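Long-range contacts in biofilm-associated surface protein (PDB 7C7U), which probably mediates staphylococcal biofilm formation from the cell wall, its BSP domain binding calcium and probably taking part in a switch that modulates functional amyloid formation: residues N51-D56 against I142-T147; I87-S92 against Y135-G140; A365-D370 against N378-S383. One frame throughout, in Å; residues are numbered along the deposited sequence.

In the fold
Contacts 1 and 2 belong to one mixed sheet and share strand 133-144, which pairs with strand 52-61 in contact 1 and with strand 84-90 in contact 2; Phe55 N probably donates to Gly140 O where the two meet. Contact 3 closes a hairpin in a separate four-stranded antiparallel sheet, its nearest atoms about 9 Å from contact 1 and touching neither of the other contacts. Contact 1 is partly buried and sets Ile53 and Ile142 on one face against a polar end at Asn51. In contact 2, although most residues are buried, three waters bridge an irregular strand pair. Contact 3, also buried, relies on glycine pairing and a threonine hydroxyl.

Contact 1 of 3, residues N51-D56 against I142-T147; sequences NIIPFD and IELDDT
Ile53 and Ile142 form an antiparallel hydrogen-bonded pair, and two backbone bonds join them: Ile53 N to Ile142 O at 3.0 Å, and Ile142 N to Ile53 O at 2.9 Å with an N-H...O angle of 172°. A third, from Leu144 N to Asn51 O, carries the pairing past the strand's start. The CA of Ile52 adds a weak C-H...O approach to Ile142 O.

Asn51 supplies the side-chain polar bonds. With CG between its backbone N and carbonyl carbon (chi1 74°), its amide turns so that ND2 reaches Leu144 O at 3.1 Å, nearly straight at 168° and in the carbonyl plane. The same ND2 gives a proton to a water that donates in turn to Glu143 OE1.

Apolar contacts gather round Ile142. Its CG1 lies 3.8 Å from CE1 of Phe55, the two side chains crossing at about a right angle, while its CD1 meets CG2 of Ile53 at 4.1 Å. Ile53 and Leu144 also pack on Ile80.

The chemistry is thus divided: Ile53, Ile142 and Leu144, with Phe55, form the apolar side, and one asparagine amide, by bonding a main-chain carbonyl, prolongs the ladder where the strand gives way to loop.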
loop_
_atom_site.group_PDB
_atom_site.type_symbol
_atom_site.label_atom_id
_atom_site.label_comp_id
_atom_site.label_asym_id
_atom_site.label_seq_id
_atom_site.Cartn_x
_atom_site.Cartn_y
_atom_site.Cartn_z
ATOM N N ASN A 51 -28.079 -11.422 18.216
ATOM C CA ASN A 51 -26.951 -10.521 18.386
ATOM C C ASN A 51 -25.617 -11.231 18.177
ATOM O O ASN A 51 -24.577 -10.717 18.606
ATOM C CB ASN A 51 -26.999 -9.854 19.762
ATOM C CG ASN A 51 -26.614 -10.798 20.881
ATOM O OD1 ASN A 51 -27.157 -11.904 20.995
ATOM N ND2 ASN A 51 -25.651 -10.382 21.701
ATOM N N ILE A 52 -25.629 -12.410 17.549
ATOM C CA ILE A 52 -24.421 -13.190 17.287
ATOM C C ILE A 52 -24.323 -13.489 15.798
ATOM O O ILE A 52 -25.293 -13.944 15.181
ATOM C CB ILE A 52 -24.389 -14.502 18.092
ATOM C CG1 ILE A 52 -24.397 -14.194 19.589
ATOM C CG2 ILE A 52 -23.160 -15.352 17.701
ATOM C CD1 ILE A 52 -24.108 -15.381 20.472
ATOM N N ILE A 53 -23.143 -13.253 15.228
ATOM C CA ILE A 53 -22.782 -13.775 13.917
ATOM C C ILE A 53 -21.857 -14.961 14.143
ATOM O O ILE A 53 -20.736 -14.773 14.640
ATOM C CB ILE A 53 -22.111 -12.709 13.037
ATOM C CG1 ILE A 53 -23.073 -11.547 12.780
ATOM C CG2 ILE A 53 -21.664 -13.310 11.708
ATOM C CD1 ILE A 53 -22.387 -10.353 12.103
ATOM N N PRO A 54 -22.269 -16.182 13.831
ATOM C CA PRO A 54 -21.401 -17.338 14.042
ATOM C C PRO A 54 -20.439 -17.536 12.878
ATOM O O PRO A 54 -20.673 -17.084 11.754
ATOM C CB PRO A 54 -22.399 -18.490 14.129
ATOM C CG PRO A 54 -23.443 -18.088 13.152
ATOM C CD PRO A 54 -23.570 -16.579 13.269
ATOM N N PHE A 55 -19.341 -18.235 13.165
ATOM C CA PHE A 55 -18.376 -18.550 12.124
ATOM C C PHE A 55 -17.547 -19.760 12.526
ATOM O O PHE A 55 -17.415 -20.095 13.707
ATOM C CB PHE A 55 -17.444 -17.352 11.819
ATOM C CG PHE A 55 -16.528 -16.962 12.958
ATOM C CD1 PHE A 55 -16.939 -16.030 13.914
ATOM C CD2 PHE A 55 -15.232 -17.453 13.027
ATOM C CE1 PHE A 55 -16.089 -15.637 14.935
ATOM C CE2 PHE A 55 -14.378 -17.077 14.041
ATOM C CZ PHE A 55 -14.798 -16.159 15.001
ATOM N N ASP A 56 -16.974 -20.395 11.514
ATOM C CA ASP A 56 -15.830 -21.274 11.680
ATOM C C ASP A 56 -14.636 -20.619 11.011
ATOM O O ASP A 56 -14.784 -19.769 10.135
ATOM C CB ASP A 56 -16.075 -22.662 11.069
ATOM C CG ASP A 56 -17.249 -23.382 11.717
ATOM O OD1 ASP A 56 -17.354 -23.370 12.959
ATOM O OD2 ASP A 56 -18.081 -23.929 10.980
ATOM N N ILE A 142 -19.170 -13.780 16.866
ATOM C CA ILE A 142 -19.030 -12.323 16.892
ATOM C C ILE A 142 -20.229 -11.810 17.671
ATOM O O ILE A 142 -21.362 -11.903 17.201
ATOM C CB ILE A 142 -18.989 -11.717 15.486
ATOM C CG1 ILE A 142 -17.861 -12.314 14.664
ATOM C CG2 ILE A 142 -18.814 -10.144 15.537
ATOM C CD1 ILE A 142 -18.077 -12.088 13.173
ATOM N N GLU A 143 -19.991 -11.326 18.884
ATOM C CA GLU A 143 -21.058 -10.869 19.764
ATOM C C GLU A 143 -21.195 -9.357 19.624
ATOM O O GLU A 143 -20.188 -8.642 19.607
ATOM C CB GLU A 143 -20.771 -11.268 21.214
ATOM C CG GLU A 143 -20.639 -12.788 21.404
ATOM C CD GLU A 143 -20.425 -13.191 22.849
ATOM O OE1 GLU A 143 -21.155 -12.679 23.724
ATOM O OE2 GLU A 143 -19.526 -14.023 23.101
ATOM N N LEU A 144 -22.434 -8.890 19.499
ATOM C CA LEU A 144 -22.768 -7.508 19.178
ATOM C C LEU A 144 -23.666 -6.896 20.248
ATOM O O LEU A 144 -24.479 -7.588 20.872
ATOM C CB LEU A 144 -23.485 -7.412 17.821
ATOM C CG LEU A 144 -22.854 -8.130 16.627
ATOM C CD1 LEU A 144 -23.837 -8.240 15.454
ATOM C CD2 LEU A 144 -21.565 -7.412 16.213
ATOM N N ASP A 145 -23.562 -5.571 20.401
ATOM C CA ASP A 145 -24.331 -4.842 21.409
ATOM C C ASP A 145 -25.777 -4.573 21.001
ATOM O O ASP A 145 -26.493 -3.875 21.727
ATOM C CB ASP A 145 -23.627 -3.517 21.753
ATOM C CG ASP A 145 -23.609 -2.521 20.597
ATOM O OD1 ASP A 145 -24.369 -2.682 19.618
ATOM O OD2 ASP A 145 -22.823 -1.552 20.684
ATOM N N ASP A 146 -26.206 -5.079 19.853
ATOM C CA ASP A 146 -27.584 -4.977 19.394
ATOM C C ASP A 146 -27.802 -6.134 18.431
ATOM O O ASP A 146 -26.866 -6.876 18.111
ATOM C CB ASP A 146 -27.848 -3.624 18.730
ATOM C CG ASP A 146 -29.329 -3.242 18.716
ATOM O OD1 ASP A 146 -30.191 -4.069 19.088
ATOM O OD2 ASP A 146 -29.627 -2.095 18.318
ATOM N N THR A 147 -29.034 -6.295 17.960
ATOM C CA THR A 147 -29.249 -7.357 16.988
ATOM C C THR A 147 -28.641 -6.999 15.629
ATOM O O THR A 147 -28.386 -5.826 15.309
ATOM C CB THR A 147 -30.728 -7.661 16.824
ATOM O OG1 THR A 147 -30.857 -8.927 16.172
ATOM C CG2 THR A 147 -31.370 -6.633 15.968
HETATM O O HOH W 1 -24.163 -11.832 23.839
#

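Contact 2 of 3, residues I87-S92 against Y135-G140; sequences ISANPS and YTAKNG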
loop_
_atom_site.group_PDB
_atom_site.type_symbol
_atom_site.label_atom_id
_atom_site.label_comp_id
_atom_site.label_asym_id
_atom_site.label_seq_id
_atom_site.Cartn_x
_atom_site.Cartn_y
_atom_site.Cartn_z
ATOM N N ILE A 87 -15.373 -11.158 20.389
ATOM C CA ILE A 87 -15.160 -12.175 19.367
ATOM C C ILE A 87 -14.381 -13.310 20.010
ATOM O O ILE A 87 -13.398 -13.066 20.721
ATOM C CB ILE A 87 -14.396 -11.645 18.139
ATOM C CG1 ILE A 87 -15.090 -10.419 17.526
ATOM C CG2 ILE A 87 -14.268 -12.738 17.074
ATOM C CD1 ILE A 87 -14.375 -9.894 16.305
ATOM N N SER A 88 -14.823 -14.540 19.776
ATOM C CA SER A 88 -14.148 -15.705 20.334
ATOM C C SER A 88 -14.452 -16.920 19.469
ATOM O O SER A 88 -15.431 -16.945 18.719
ATOM C CB SER A 88 -14.581 -15.975 21.777
ATOM O OG SER A 88 -15.948 -16.360 21.797
ATOM N N ALA A 89 -13.606 -17.941 19.618
ATOM C CA ALA A 89 -13.768 -19.207 18.923
ATOM C C ALA A 89 -13.036 -20.282 19.711
ATOM O O ALA A 89 -12.122 -19.992 20.486
ATOM C CB ALA A 89 -13.227 -19.131 17.489
ATOM N N ASN A 90 -13.433 -21.530 19.478
ATOM C CA ASN A 90 -12.755 -22.681 20.068
ATOM C C ASN A 90 -11.536 -23.041 19.238
ATOM O O ASN A 90 -11.650 -23.181 18.020
ATOM C CB ASN A 90 -13.682 -23.890 20.112
ATOM C CG ASN A 90 -14.833 -23.707 21.057
ATOM O OD1 ASN A 90 -14.851 -22.769 21.846
ATOM N ND2 ASN A 90 -15.795 -24.615 21.000
ATOM N N PRO A 91 -10.373 -23.239 19.851
ATOM C CA PRO A 91 -9.235 -23.754 19.087
ATOM C C PRO A 91 -9.566 -25.134 18.535
ATOM O O PRO A 91 -10.479 -25.816 19.004
ATOM C CB PRO A 91 -8.097 -23.810 20.117
ATOM C CG PRO A 91 -8.544 -22.903 21.228
ATOM C CD PRO A 91 -10.040 -23.031 21.269
ATOM N N SER A 92 -8.856 -25.506 17.477
ATOM C CA SER A 92 -9.107 -26.784 16.828
ATOM C C SER A 92 -8.884 -27.911 17.819
ATOM O O SER A 92 -7.859 -27.950 18.497
ATOM C CB SER A 92 -8.195 -26.961 15.618
ATOM O OG SER A 92 -6.832 -26.761 15.967
ATOM N N TYR A 135 -7.009 -27.812 10.009
ATOM C CA TYR A 135 -7.600 -27.506 11.301
ATOM C C TYR A 135 -8.778 -26.563 11.128
ATOM O O TYR A 135 -8.758 -25.673 10.272
ATOM C CB TYR A 135 -6.569 -26.885 12.243
ATOM C CG TYR A 135 -5.512 -27.864 12.671
ATOM C CD1 TYR A 135 -5.843 -28.991 13.412
ATOM C CD2 TYR A 135 -4.192 -27.677 12.321
ATOM C CE1 TYR A 135 -4.875 -29.899 13.801
ATOM C CE2 TYR A 135 -3.219 -28.578 12.701
ATOM C CZ TYR A 135 -3.563 -29.681 13.442
ATOM O OH TYR A 135 -2.588 -30.572 13.823
ATOM N N THR A 136 -9.799 -26.764 11.948
ATOM C CA THR A 136 -10.955 -25.885 11.991
ATOM C C THR A 136 -11.117 -25.428 13.426
ATOM O O THR A 136 -11.178 -26.260 14.335
ATOM C CB THR A 136 -12.235 -26.585 11.520
ATOM O OG1 THR A 136 -12.093 -26.974 10.150
ATOM C CG2 THR A 136 -13.431 -25.645 11.651
ATOM N N ALA A 137 -11.142 -24.116 13.633
ATOM C CA ALA A 137 -11.605 -23.542 14.886
ATOM C C ALA A 137 -13.114 -23.373 14.786
ATOM O O ALA A 137 -13.612 -22.709 13.871
ATOM C CB ALA A 137 -10.916 -22.205 15.165
ATOM N N LYS A 138 -13.847 -23.999 15.693
ATOM C CA LYS A 138 -15.295 -24.021 15.590
ATOM C C LYS A 138 -15.930 -23.127 16.641
ATOM O O LYS A 138 -15.271 -22.612 17.546
ATOM C CB LYS A 138 -15.843 -25.450 15.726
ATOM C CG LYS A 138 -15.244 -26.452 14.774
ATOM C CD LYS A 138 -15.904 -27.816 14.961
ATOM C CE LYS A 138 -15.483 -28.783 13.866
ATOM N NZ LYS A 138 -15.761 -30.186 14.268
ATOM N N ASN A 139 -17.242 -22.969 16.503
ATOM C CA ASN A 139 -18.066 -22.229 17.450
ATOM C C ASN A 139 -17.611 -20.784 17.583
ATOM O O ASN A 139 -17.651 -20.214 18.674
ATOM C CB ASN A 139 -18.093 -22.899 18.825
ATOM C CG ASN A 139 -19.348 -22.572 19.596
ATOM O OD1 ASN A 139 -20.454 -22.709 19.083
ATOM N ND2 ASN A 139 -19.183 -22.115 20.830
ATOM N N GLY A 140 -17.130 -20.205 16.487
ATOM C CA GLY A 140 -16.796 -18.792 16.493
ATOM C C GLY A 140 -18.052 -17.967 16.691
ATOM O O GLY A 140 -19.122 -18.297 16.172
HETATM O O HOH W 2 -16.820 -18.889 21.032
HETATM O O HOH W 3 -17.123 -21.298 22.388
HETATM O O HOH W 4 -12.818 -26.183 17.729
#
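Segments 87-92 and 135-140 run antiparallel but strongly splayed, the short axes of their strands at 133°, and one good backbone bond joins them, from Asn90 N to Lys138 O at 2.9 Å, close to the line of the carbonyl; the return bond from Lys138 N to Asn90 O is weak. Just outside, Ser88 has a backbone bond with Lys141. Between these two links Gly140 CA comes 3.2 Å from Ser88 O in a C-H...O contact, and Ala89 CB lies 3.7 Å from Gly140 CA.

The Asn90 and Asn139 side chains cross at a slant, ND2 of Asn90 lying 3.6 Å from CB of Asn139, and the two amide planes are turned 42° apart. Two waters sit beside Asn139: one donates to Asn90 OD1 and accepts from Asn139 ND2, the other donates to both Ser88 OG and Asn139 O. A third, by Pro91, links Pro91 O to Lys138 N. At the far end Ser92 OG meets the ring of Tyr135 obliquely, 3.5 Å from CD1 of Tyr135, while Ser92 OG accepts from Gly127 N. Phe126 touches both Tyr135 and Ala137.

With Ser88 bonded to Lys141 and Asn90 to Lys138, the single residue Ala89 faces two, Asn139 and Gly140: a beta bulge in an antiparallel strand pair, with waters beside it.

Contact 3 of 3, residues A365-D370 against N378-S383; sequences AGYLTD and NTLGTS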
loop_
_atom_site.group_PDB
_atom_site.type_symbol
_atom_site.label_atom_id
_atom_site.label_comp_id
_atom_site.label_asym_id
_atom_site.label_seq_id
_atom_site.Cartn_x
_atom_site.Cartn_y
_atom_site.Cartn_z
ATOM N N ALA A 365 -17.270 -13.085 -6.630
ATOM C CA ALA A 365 -17.760 -14.400 -6.189
ATOM C C ALA A 365 -17.415 -15.461 -7.228
ATOM O O ALA A 365 -17.299 -15.173 -8.427
ATOM C CB ALA A 365 -19.278 -14.398 -5.915
ATOM N N GLY A 366 -17.284 -16.705 -6.754
ATOM C CA GLY A 366 -17.046 -17.845 -7.622
ATOM C C GLY A 366 -17.678 -19.074 -6.994
ATOM O O GLY A 366 -17.805 -19.160 -5.772
ATOM N N TYR A 367 -18.119 -20.000 -7.833
ATOM C CA TYR A 367 -18.788 -21.213 -7.346
ATOM C C TYR A 367 -18.892 -22.211 -8.487
ATOM O O TYR A 367 -18.845 -21.846 -9.665
ATOM C CB TYR A 367 -20.187 -20.915 -6.752
ATOM C CG TYR A 367 -21.143 -20.203 -7.692
ATOM C CD1 TYR A 367 -21.094 -18.803 -7.854
ATOM C CD2 TYR A 367 -22.096 -20.907 -8.410
ATOM C CE1 TYR A 367 -21.972 -18.160 -8.709
ATOM C CE2 TYR A 367 -22.971 -20.270 -9.273
ATOM C CZ TYR A 367 -22.907 -18.892 -9.408
ATOM O OH TYR A 367 -23.770 -18.265 -10.274
ATOM N N LEU A 368 -19.023 -23.488 -8.116
ATOM C CA LEU A 368 -19.247 -24.578 -9.048
ATOM C C LEU A 368 -20.723 -24.963 -9.024
ATOM O O LEU A 368 -21.370 -24.941 -7.974
ATOM C CB LEU A 368 -18.388 -25.810 -8.684
ATOM C CG LEU A 368 -16.879 -25.619 -8.910
ATOM C CD1 LEU A 368 -16.040 -26.596 -8.088
ATOM C CD2 LEU A 368 -16.614 -25.785 -10.402
ATOM N N THR A 369 -21.238 -25.359 -10.184
ATOM C CA THR A 369 -22.612 -25.833 -10.297
ATOM C C THR A 369 -22.620 -27.159 -11.033
ATOM O O THR A 369 -21.741 -27.436 -11.848
ATOM C CB THR A 369 -23.530 -24.864 -11.069
ATOM O OG1 THR A 369 -22.898 -24.508 -12.310
ATOM C CG2 THR A 369 -23.859 -23.615 -10.237
ATOM N N ASP A 370 -23.629 -27.988 -10.750
ATOM C CA ASP A 370 -23.735 -29.217 -11.520
ATOM C C ASP A 370 -24.370 -28.905 -12.875
ATOM O O ASP A 370 -24.702 -27.752 -13.184
ATOM C CB ASP A 370 -24.500 -30.295 -10.733
ATOM C CG ASP A 370 -25.975 -29.968 -10.497
ATOM O OD1 ASP A 370 -26.539 -29.085 -11.165
ATOM O OD2 ASP A 370 -26.592 -30.647 -9.627
ATOM N N ASN A 378 -20.659 -26.070 -0.694
ATOM C CA ASN A 378 -19.507 -25.417 -0.083
ATOM C C ASN A 378 -18.461 -24.977 -1.099
ATOM O O ASN A 378 -17.284 -24.838 -0.758
ATOM C CB ASN A 378 -18.891 -26.329 1.006
ATOM C CG ASN A 378 -19.828 -26.497 2.196
ATOM O OD1 ASN A 378 -20.578 -25.588 2.496
ATOM N ND2 ASN A 378 -19.799 -27.648 2.857
ATOM N N THR A 379 -18.853 -24.723 -2.348
ATOM C CA THR A 379 -17.890 -24.235 -3.320
ATOM C C THR A 379 -18.074 -22.749 -3.629
ATOM O O THR A 379 -17.396 -22.232 -4.514
ATOM C CB THR A 379 -17.939 -25.042 -4.624
ATOM O OG1 THR A 379 -19.192 -24.827 -5.284
ATOM C CG2 THR A 379 -17.746 -26.564 -4.354
ATOM N N LEU A 380 -18.944 -22.050 -2.906
ATOM C CA LEU A 380 -19.172 -20.620 -3.140
ATOM C C LEU A 380 -18.179 -19.826 -2.304
ATOM O O LEU A 380 -18.181 -19.920 -1.065
ATOM C CB LEU A 380 -20.606 -20.220 -2.787
ATOM C CG LEU A 380 -20.897 -18.707 -2.722
ATOM C CD1 LEU A 380 -20.617 -18.065 -4.048
ATOM C CD2 LEU A 380 -22.327 -18.414 -2.270
ATOM N N GLY A 381 -17.349 -19.035 -2.978
ATOM C CA GLY A 381 -16.383 -18.189 -2.303
ATOM C C GLY A 381 -16.531 -16.751 -2.774
ATOM O O GLY A 381 -16.732 -16.486 -3.953
ATOM N N THR A 382 -16.453 -15.844 -1.843
ATOM C CA THR A 382 -16.502 -14.437 -2.203
ATOM C C THR A 382 -15.143 -13.840 -1.925
ATOM O O THR A 382 -14.287 -14.474 -1.315
ATOM C CB THR A 382 -17.578 -13.688 -1.417
ATOM O OG1 THR A 382 -17.331 -13.840 -0.007
ATOM C CG2 THR A 382 -18.978 -14.215 -1.770
ATOM N N SER A 383 -14.947 -12.604 -2.395
ATOM C CA SER A 383 -13.703 -11.898 -2.103
ATOM C C SER A 383 -13.981 -10.409 -2.205
ATOM O O SER A 383 -14.974 -9.986 -2.818
ATOM C CB SER A 383 -12.562 -12.296 -3.045
ATOM O OG SER A 383 -12.961 -12.220 -4.402
#
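Gly366 and Gly381 face each other as an antiparallel hydrogen-bonded pair, and this glycine pairing is the close-set part of the contact. Gly366 N donates to Gly381 O at 2.9 Å and Gly381 N to Gly366 O at 2.8 Å, both nearly along the carbonyl lines. Gly366 O also takes a C-H...O approach from Leu380 CA, and a weak bond from Gln233 NE2 reaches it from the neighbouring five-stranded sheet. The next step repeats the pattern without a full bond: Tyr367 CA points its hydrogen at Thr379 O, 3.3 Å away and at 164°.

One residue further the side chain of Thr379 steps in at Leu368 N, while Leu368 keeps a backbone bond to Ile376. Thr379 holds OG1 between its backbone N and carbonyl carbon (chi1 67°), where it accepts from Leu368 N at 3.1 Å; OG1 of Thr379 donates in turn to the carbonyl of Ile376 in the connecting loop. Its methyl CG2 turns to Leu368 CD1, the two side chains crossing at about a right angle, and both touch Ile235.

Across the sheet from Leu368 the contacts are apolar, without hydrogen bonds, and Tyr367, Leu380 and Thr382 are partly exposed. Leu380 and Tyr367 lie side by side and point the same way, with CD1 of Leu380 meeting the tyrosine obliquely, 3.9 Å from CD1 of Tyr367. Ala365 CB stands 4.3 Å from that same leucine methyl and a little nearer Thr382 CG2. Helix 193-199 lies against this side, Leu195 touching Ala365 and Leu380, and Leu198 touching Tyr367.

Taken together, a regular two-bond pair, a threonine hydroxyl in place of the next backbone acceptor, and a loop tied to that hydroxyl describe the closing end of a long-looped beta hairpin, here at the edge of an antiparallel four-stranded sheet.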